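Local coordinates for secreted protein ASP-2 (Necator americanus, PDB 1U53), which is a secreted hookworm protein of the pathogenesis-related-1 (CAP) family and a vaccine antigen for human hookworm infection, its molecular role not being firmly established, at residues Ala98-Gln103 with Asn155-Val160. Sequence-based numbering, arbitrary orientation.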
ATOM      1  N   ALA A  98       7.209 -10.676  -9.613  1.00 11.41           N
ATOM      2  CA  ALA A  98       5.752 -10.390  -9.588  1.00 10.44           C
ATOM      3  C   ALA A  98       5.056 -11.268  -8.575  1.00 12.23           C
ATOM      4  O   ALA A  98       4.067 -10.864  -7.950  1.00 14.25           O
ATOM      5  CB  ALA A  98       5.109 -10.612 -10.982  1.00 11.61           C
ATOM      6  N   LYS A  99       5.575 -12.482  -8.368  1.00 11.04           N
ATOM      7  CA  LYS A  99       5.057 -13.336  -7.292  1.00 12.41           C
ATOM      8  C   LYS A  99       5.365 -12.696  -5.914  1.00 12.09           C
ATOM      9  O   LYS A  99       4.535 -12.733  -4.984  1.00 10.93           O
ATOM     10  CB  LYS A  99       5.633 -14.772  -7.352  1.00 12.32           C
ATOM     11  CG  LYS A  99       5.117 -15.658  -6.190  1.00 15.39           C
ATOM     12  CD  LYS A  99       5.658 -17.083  -6.297  1.00 17.89           C
ATOM     13  CE  LYS A  99       5.344 -17.858  -4.996  1.00 21.74           C
ATOM     14  NZ  LYS A  99       6.108 -19.139  -4.899  1.00 25.53           N
ATOM     15  N   ALA A 100       6.573 -12.128  -5.778  1.00 11.57           N
ATOM     16  CA  ALA A 100       6.934 -11.449  -4.502  1.00 10.19           C
ATOM     17  C   ALA A 100       6.019 -10.220  -4.292  1.00 10.92           C
ATOM     18  O   ALA A 100       5.593  -9.960  -3.183  1.00 11.55           O
ATOM     19  CB  ALA A 100       8.379 -11.019  -4.552  1.00 12.35           C
ATOM     20  N   ALA A 101       5.689  -9.518  -5.365  1.00 10.57           N
ATOM     21  CA  ALA A 101       4.784  -8.368  -5.255  1.00 11.15           C
ATOM     22  C   ALA A 101       3.420  -8.822  -4.718  1.00 12.06           C
ATOM     23  O   ALA A 101       2.786  -8.154  -3.894  1.00 13.26           O
ATOM     24  CB  ALA A 101       4.623  -7.718  -6.635  1.00 10.77           C
ATOM     25  N   GLU A 102       2.953  -9.964  -5.225  1.00 11.96           N
ATOM     26  CA  GLU A 102       1.671 -10.499  -4.824  1.00 11.53           C
ATOM     27  C   GLU A 102       1.725 -10.885  -3.363  1.00 11.55           C
ATOM     28  O   GLU A 102       0.826 -10.559  -2.577  1.00 12.08           O
ATOM     29  CB  GLU A 102       1.386 -11.757  -5.652  1.00 14.49           C
ATOM     30  CG  GLU A 102      -0.004 -12.320  -5.405  1.00 17.77           C
ATOM     31  CD  GLU A 102      -0.259 -13.499  -6.317  1.00 21.89           C
ATOM     32  OE1 GLU A 102       0.665 -13.843  -7.093  1.00 24.41           O
ATOM     33  OE2 GLU A 102      -1.375 -14.045  -6.281  1.00 23.63           O
ATOM     34  N   GLN A 103       2.799 -11.554  -2.975  1.00 11.87           N
ATOM     35  CA  GLN A 103       2.885 -12.025  -1.578  1.00 13.79           C
ATOM     36  C   GLN A 103       2.969 -10.872  -0.601  1.00 12.83           C
ATOM     37  O   GLN A 103       2.365 -10.892   0.484  1.00 14.51           O
ATOM     38  CB  GLN A 103       4.099 -12.920  -1.416  1.00 15.22           C
ATOM     39  CG  GLN A 103       3.991 -14.204  -2.186  1.00 20.04           C
ATOM     40  CD  GLN A 103       4.887 -15.308  -1.586  1.00 20.96           C
ATOM     41  OE1 GLN A 103       5.744 -15.053  -0.726  1.00 22.81           O
ATOM     42  NE2 GLN A 103       4.684 -16.543  -2.065  1.00 23.61           N
ATOM     43  N   ASN A 155      20.187 -13.849   1.077  1.00 20.85           N
ATOM     44  CA  ASN A 155      19.391 -14.740   1.918  1.00 21.06           C
ATOM     45  C   ASN A 155      17.922 -14.396   2.093  1.00 20.15           C
ATOM     46  O   ASN A 155      17.255 -14.991   2.939  1.00 20.10           O
ATOM     47  CB  ASN A 155      20.034 -14.878   3.301  1.00 23.63           C
ATOM     48  CG  ASN A 155      21.273 -15.747   3.261  1.00 29.35           C
ATOM     49  OD1 ASN A 155      21.707 -16.176   2.190  1.00 32.51           O
ATOM     50  ND2 ASN A 155      21.833 -16.030   4.415  1.00 31.59           N
ATOM     51  N   MET A 156      17.415 -13.461   1.298  1.00 17.65           N
ATOM     52  CA  MET A 156      15.996 -13.129   1.346  1.00 16.03           C
ATOM     53  C   MET A 156      15.603 -12.465   0.039  1.00 15.13           C
ATOM     54  O   MET A 156      16.447 -11.890  -0.656  1.00 15.64           O
ATOM     55  CB  MET A 156      15.670 -12.150   2.489  1.00 16.72           C
ATOM     56  CG  MET A 156      16.374 -10.780   2.324  1.00 16.96           C
ATOM     57  SD  MET A 156      15.828  -9.659   3.639  1.00 17.52           S
ATOM     58  CE  MET A 156      17.073  -8.394   3.424  1.00 16.87           C
ATOM     59  N   CYS A 157      14.318 -12.524  -0.265  1.00 13.76           N
ATOM     60  CA  CYS A 157      13.761 -11.718  -1.342  1.00 12.19           C
ATOM     61  C   CYS A 157      13.184 -10.535  -0.574  1.00 12.12           C
ATOM     62  O   CYS A 157      12.349 -10.750   0.312  1.00 13.05           O
ATOM     63  CB  CYS A 157      12.647 -12.481  -2.073  1.00 14.61           C
ATOM     64  SG  CYS A 157      11.802 -11.427  -3.295  1.00 14.24           S
ATOM     65  N   TYR A 158      13.665  -9.308  -0.847  1.00  9.78           N
ATOM     66  CA  TYR A 158      13.326  -8.154  -0.013  1.00 10.95           C
ATOM     67  C   TYR A 158      12.508  -7.151  -0.832  1.00 10.87           C
ATOM     68  O   TYR A 158      12.919  -6.743  -1.918  1.00 10.06           O
ATOM     69  CB  TYR A 158      14.628  -7.528   0.521  1.00 11.60           C
ATOM     70  CG  TYR A 158      14.465  -6.320   1.401  1.00 11.71           C
ATOM     71  CD1 TYR A 158      13.425  -6.242   2.343  1.00 12.32           C
ATOM     72  CD2 TYR A 158      15.393  -5.294   1.375  1.00 12.98           C
ATOM     73  CE1 TYR A 158      13.276  -5.130   3.180  1.00 12.42           C
ATOM     74  CE2 TYR A 158      15.235  -4.154   2.193  1.00 13.44           C
ATOM     75  CZ  TYR A 158      14.193  -4.084   3.094  1.00 12.41           C
ATOM     76  OH  TYR A 158      14.074  -2.975   3.909  1.00 12.20           O
ATOM     77  N   VAL A 159      11.318  -6.800  -0.317  1.00 10.29           N
ATOM     78  CA  VAL A 159      10.360  -5.970  -1.062  1.00 10.09           C
ATOM     79  C   VAL A 159      10.141  -4.716  -0.274  1.00  9.05           C
ATOM     80  O   VAL A 159       9.826  -4.766   0.924  1.00  9.91           O
ATOM     81  CB  VAL A 159       8.999  -6.680  -1.165  1.00  9.70           C
ATOM     82  CG1 VAL A 159       7.941  -5.808  -1.822  1.00 11.87           C
ATOM     83  CG2 VAL A 159       9.165  -8.036  -1.913  1.00 12.47           C
ATOM     84  N   VAL A 160      10.226  -3.599  -0.955  1.00 11.18           N
ATOM     85  CA  VAL A 160       9.922  -2.322  -0.344  1.00 10.02           C
ATOM     86  C   VAL A 160       8.973  -1.579  -1.254  1.00 10.82           C
ATOM     87  O   VAL A 160       9.251  -1.415  -2.433  1.00 11.43           O
ATOM     88  CB  VAL A 160      11.235  -1.502  -0.211  1.00 11.39           C
ATOM     89  CG1 VAL A 160      10.981  -0.101   0.398  1.00 13.13           C
ATOM     90  CG2 VAL A 160      12.221  -2.225   0.676  1.00 12.44           C
TER
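A small, wholly apolar helix-on-sheet contact joins A100, on helix 97-109, to C157 and V159 at the start of strand 157-164, all three residues being buried. The helix contributes a single methyl group. The CB methyl of A100 is directed toward the strand and meets SG of C157 at 3.7 Å and CG2 of V159 at 4.1 Å, thus touching two side chains that project from the same face of the sheet, two positions apart. In C157 the sulfur is anti to the backbone N (chi1 173°), which carries it out from the strand to the methyl group. V159 has CG1 in the corresponding anti position (chi1 175°), while its other branch, CG2, lies beside the backbone N and does the touching. The CA atoms of A100 and V159 are 7.3 Å apart, a close approach consistent with alanine's short side chain on the helix. No hydrogen bond crosses the interface, and the two segments bury only 109 Å² between them.

The arrangement belongs to the alpha-beta-alpha sandwich of the CAP fold, in which helices pack on both faces of a central sheet. Strand 157-164 is an inner strand here, paired antiparallel with 145-152 and 84-90; V150 of the former also touches A100, C157 and V159. Helix 14-32 lies beside the contact, its F20 meeting both V159 and A101. Y158, between the two contacting strand residues, points away from helix 97-109 to the other face of the sheet, where its OH is hydrogen-bonded to OD1 of N66 and to the backbone N of K73. On the helix side, M95 from a loop also touches A100.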